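Long-range contact in GrgF (Penicillium sp. sh18, PDB 6LZH), which acts as a polyketide transferase of the alpha/beta hydrolase fold that takes part in making gregatin A, a fungal polyketide with an alkylated furanone core: residues A[13-19]-A[90-94]. Sequence-based numbering, arbitrary orientation.
Sequences FTTLDGL and HLHDA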
loop_
_atom_site.group_PDB
_atom_site.type_symbol
_atom_site.label_atom_id
_atom_site.label_comp_id
_atom_site.label_asym_id
_atom_site.label_seq_id
_atom_site.Cartn_x
_atom_site.Cartn_y
_atom_site.Cartn_z
ATOM N N PHE A 13 5.013 -5.059 22.269
ATOM C CA PHE A 13 3.836 -4.211 22.162
ATOM C C PHE A 13 2.968 -4.758 21.042
ATOM O O PHE A 13 3.432 -5.536 20.199
ATOM C CB PHE A 13 4.201 -2.730 21.929
ATOM C CG PHE A 13 4.965 -2.471 20.629
ATOM C CD1 PHE A 13 6.351 -2.661 20.564
ATOM C CD2 PHE A 13 4.298 -2.021 19.493
ATOM C CE1 PHE A 13 7.057 -2.413 19.383
ATOM C CE2 PHE A 13 4.986 -1.765 18.303
ATOM C CZ PHE A 13 6.368 -1.961 18.248
ATOM N N THR A 14 1.696 -4.361 21.060
ATOM C CA THR A 14 0.681 -4.921 20.174
ATOM C C THR A 14 0.390 -3.962 19.024
ATOM O O THR A 14 0.359 -2.741 19.213
ATOM C CB THR A 14 -0.598 -5.219 20.966
ATOM O OG1 THR A 14 -0.256 -6.013 22.118
ATOM C CG2 THR A 14 -1.605 -5.996 20.124
ATOM N N THR A 15 0.184 -4.513 17.825
ATOM C CA THR A 15 -0.139 -3.682 16.672
ATOM C C THR A 15 -1.649 -3.625 16.458
ATOM O O THR A 15 -2.402 -4.470 16.950
ATOM C CB THR A 15 0.531 -4.216 15.400
ATOM O OG1 THR A 15 -0.027 -5.496 15.083
ATOM C CG2 THR A 15 2.035 -4.364 15.597
ATOM N N LEU A 16 -2.081 -2.632 15.677
ATOM C CA LEU A 16 -3.506 -2.513 15.383
ATOM C C LEU A 16 -4.046 -3.796 14.757
ATOM O O LEU A 16 -5.180 -4.199 15.039
ATOM C CB LEU A 16 -3.762 -1.310 14.477
ATOM C CG LEU A 16 -5.211 -0.958 14.093
ATOM C CD1 LEU A 16 -6.077 -0.677 15.320
ATOM C CD2 LEU A 16 -5.215 0.236 13.172
ATOM N N ASP A 17 -3.243 -4.478 13.936
ATOM C CA ASP A 17 -3.721 -5.704 13.310
ATOM C C ASP A 17 -3.414 -6.950 14.138
ATOM O O ASP A 17 -3.413 -8.059 13.592
ATOM C CB ASP A 17 -3.177 -5.847 11.876
ATOM C CG ASP A 17 -1.736 -5.370 11.715
ATOM O OD1 ASP A 17 -1.042 -5.111 12.716
ATOM O OD2 ASP A 17 -1.290 -5.261 10.550
ATOM N N GLY A 18 -3.184 -6.798 15.445
ATOM C CA GLY A 18 -3.196 -7.927 16.354
ATOM C C GLY A 18 -1.898 -8.678 16.548
ATOM O O GLY A 18 -1.918 -9.755 17.158
ATOM N N LEU A 19 -0.776 -8.163 16.067
ATOM C CA LEU A 19 0.496 -8.850 16.228
ATOM C C LEU A 19 1.226 -8.357 17.470
ATOM O O LEU A 19 1.097 -7.195 17.857
ATOM C CB LEU A 19 1.393 -8.610 15.013
ATOM C CG LEU A 19 0.756 -8.940 13.671
ATOM C CD1 LEU A 19 1.554 -8.307 12.581
ATOM C CD2 LEU A 19 0.717 -10.438 13.512
ATOM N N HIS A 90 3.046 0.155 11.784
ATOM C CA HIS A 90 3.463 -0.388 13.067
ATOM C C HIS A 90 4.290 0.620 13.852
ATOM O O HIS A 90 4.269 0.607 15.083
ATOM C CB HIS A 90 4.221 -1.690 12.839
ATOM C CG HIS A 90 3.335 -2.831 12.455
ATOM N ND1 HIS A 90 3.825 -4.053 12.041
ATOM C CD2 HIS A 90 1.982 -2.936 12.427
ATOM C CE1 HIS A 90 2.813 -4.859 11.773
ATOM N NE2 HIS A 90 1.685 -4.207 12.001
ATOM N N LEU A 91 5.002 1.517 13.160
ATOM C CA LEU A 91 5.718 2.585 13.861
ATOM C C LEU A 91 4.756 3.565 14.523
ATOM O O LEU A 91 5.075 4.125 15.580
ATOM C CB LEU A 91 6.640 3.329 12.903
ATOM C CG LEU A 91 7.957 2.636 12.577
ATOM C CD1 LEU A 91 8.713 3.455 11.536
ATOM C CD2 LEU A 91 8.817 2.463 13.844
ATOM N N HIS A 92 3.574 3.781 13.934
ATOM C CA HIS A 92 2.541 4.541 14.646
ATOM C C HIS A 92 2.111 3.814 15.923
ATOM O O HIS A 92 1.858 4.442 16.959
ATOM C CB HIS A 92 1.314 4.769 13.765
ATOM C CG HIS A 92 1.613 5.280 12.388
ATOM N ND1 HIS A 92 2.684 6.103 12.111
ATOM C CD2 HIS A 92 0.977 5.077 11.207
ATOM C CE1 HIS A 92 2.689 6.396 10.819
ATOM N NE2 HIS A 92 1.660 5.791 10.250
ATOM N N ASP A 93 2.002 2.490 15.864
ATOM C CA ASP A 93 1.640 1.738 17.062
ATOM C C ASP A 93 2.772 1.777 18.081
ATOM O O ASP A 93 2.528 1.828 19.296
ATOM C CB ASP A 93 1.285 0.291 16.689
ATOM C CG ASP A 93 0.051 0.207 15.804
ATOM O OD1 ASP A 93 -0.739 1.178 15.826
ATOM O OD2 ASP A 93 -0.119 -0.820 15.079
ATOM N N ALA A 94 4.012 1.785 17.603
ATOM C CA ALA A 94 5.148 1.915 18.512
ATOM C C ALA A 94 5.143 3.272 19.210
ATOM O O ALA A 94 5.383 3.352 20.421
ATOM C CB ALA A 94 6.453 1.699 17.738
#
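D17 OD1 is gripped by two groups at once, H90 NE2 across the contact at 3.0 Å and T15 OG1 of its own turn at 2.6 Å. H90 comes in on the syn lone pair of this oxygen, while T15 OG1 meets it nearly along the C-O bond. The carboxylate plane stands 71° from the imidazole plane. Residues 15-18 form a type I beta turn, the hairpin connection between strands 9-14 and 20-26. T15 OG1 also accepts the backbone N-H of L19, 2.9 Å away from L19 N, which ties the first residue of the turn to the residue just after it. This rests on the T15 torsion: OG1 sits between the backbone N and the carbonyl carbon (chi1 66°), and CG2 is turned over the H90 ring. T15 CG2 lies 3.6 Å from the centroid of the H90 ring, a CH-pi contact over one face. L19 CD1 adds an oblique contact at H90 CE1. Without the imidazole of H90, with an alanine here, D17 OD1 would probably lose its partner on the helix and a gap would open under the T15 methyl. One helical turn on, D93 OD2 takes the backbone N-H of L16, with L16 N at 2.7 Å. That bond is fairly straight, but it arrives 55° out of the carboxylate plane. At the strand end, F13 CZ packs on A94 CB at 3.7 Å. Y66 meets the F13 ring edge-to-face, and W97 also touches it. D17 OD2 has a further partner in Q86, and D93 OD2 forms a salt bridge with R161 of the second subunit, so the contact reaches the dimer interface. The whole joins the hairpin at one border of the main sheet to helix 84-99, whose A94 and L91 pack on strand 62-66 while L91 and H92 touch helix 116-127.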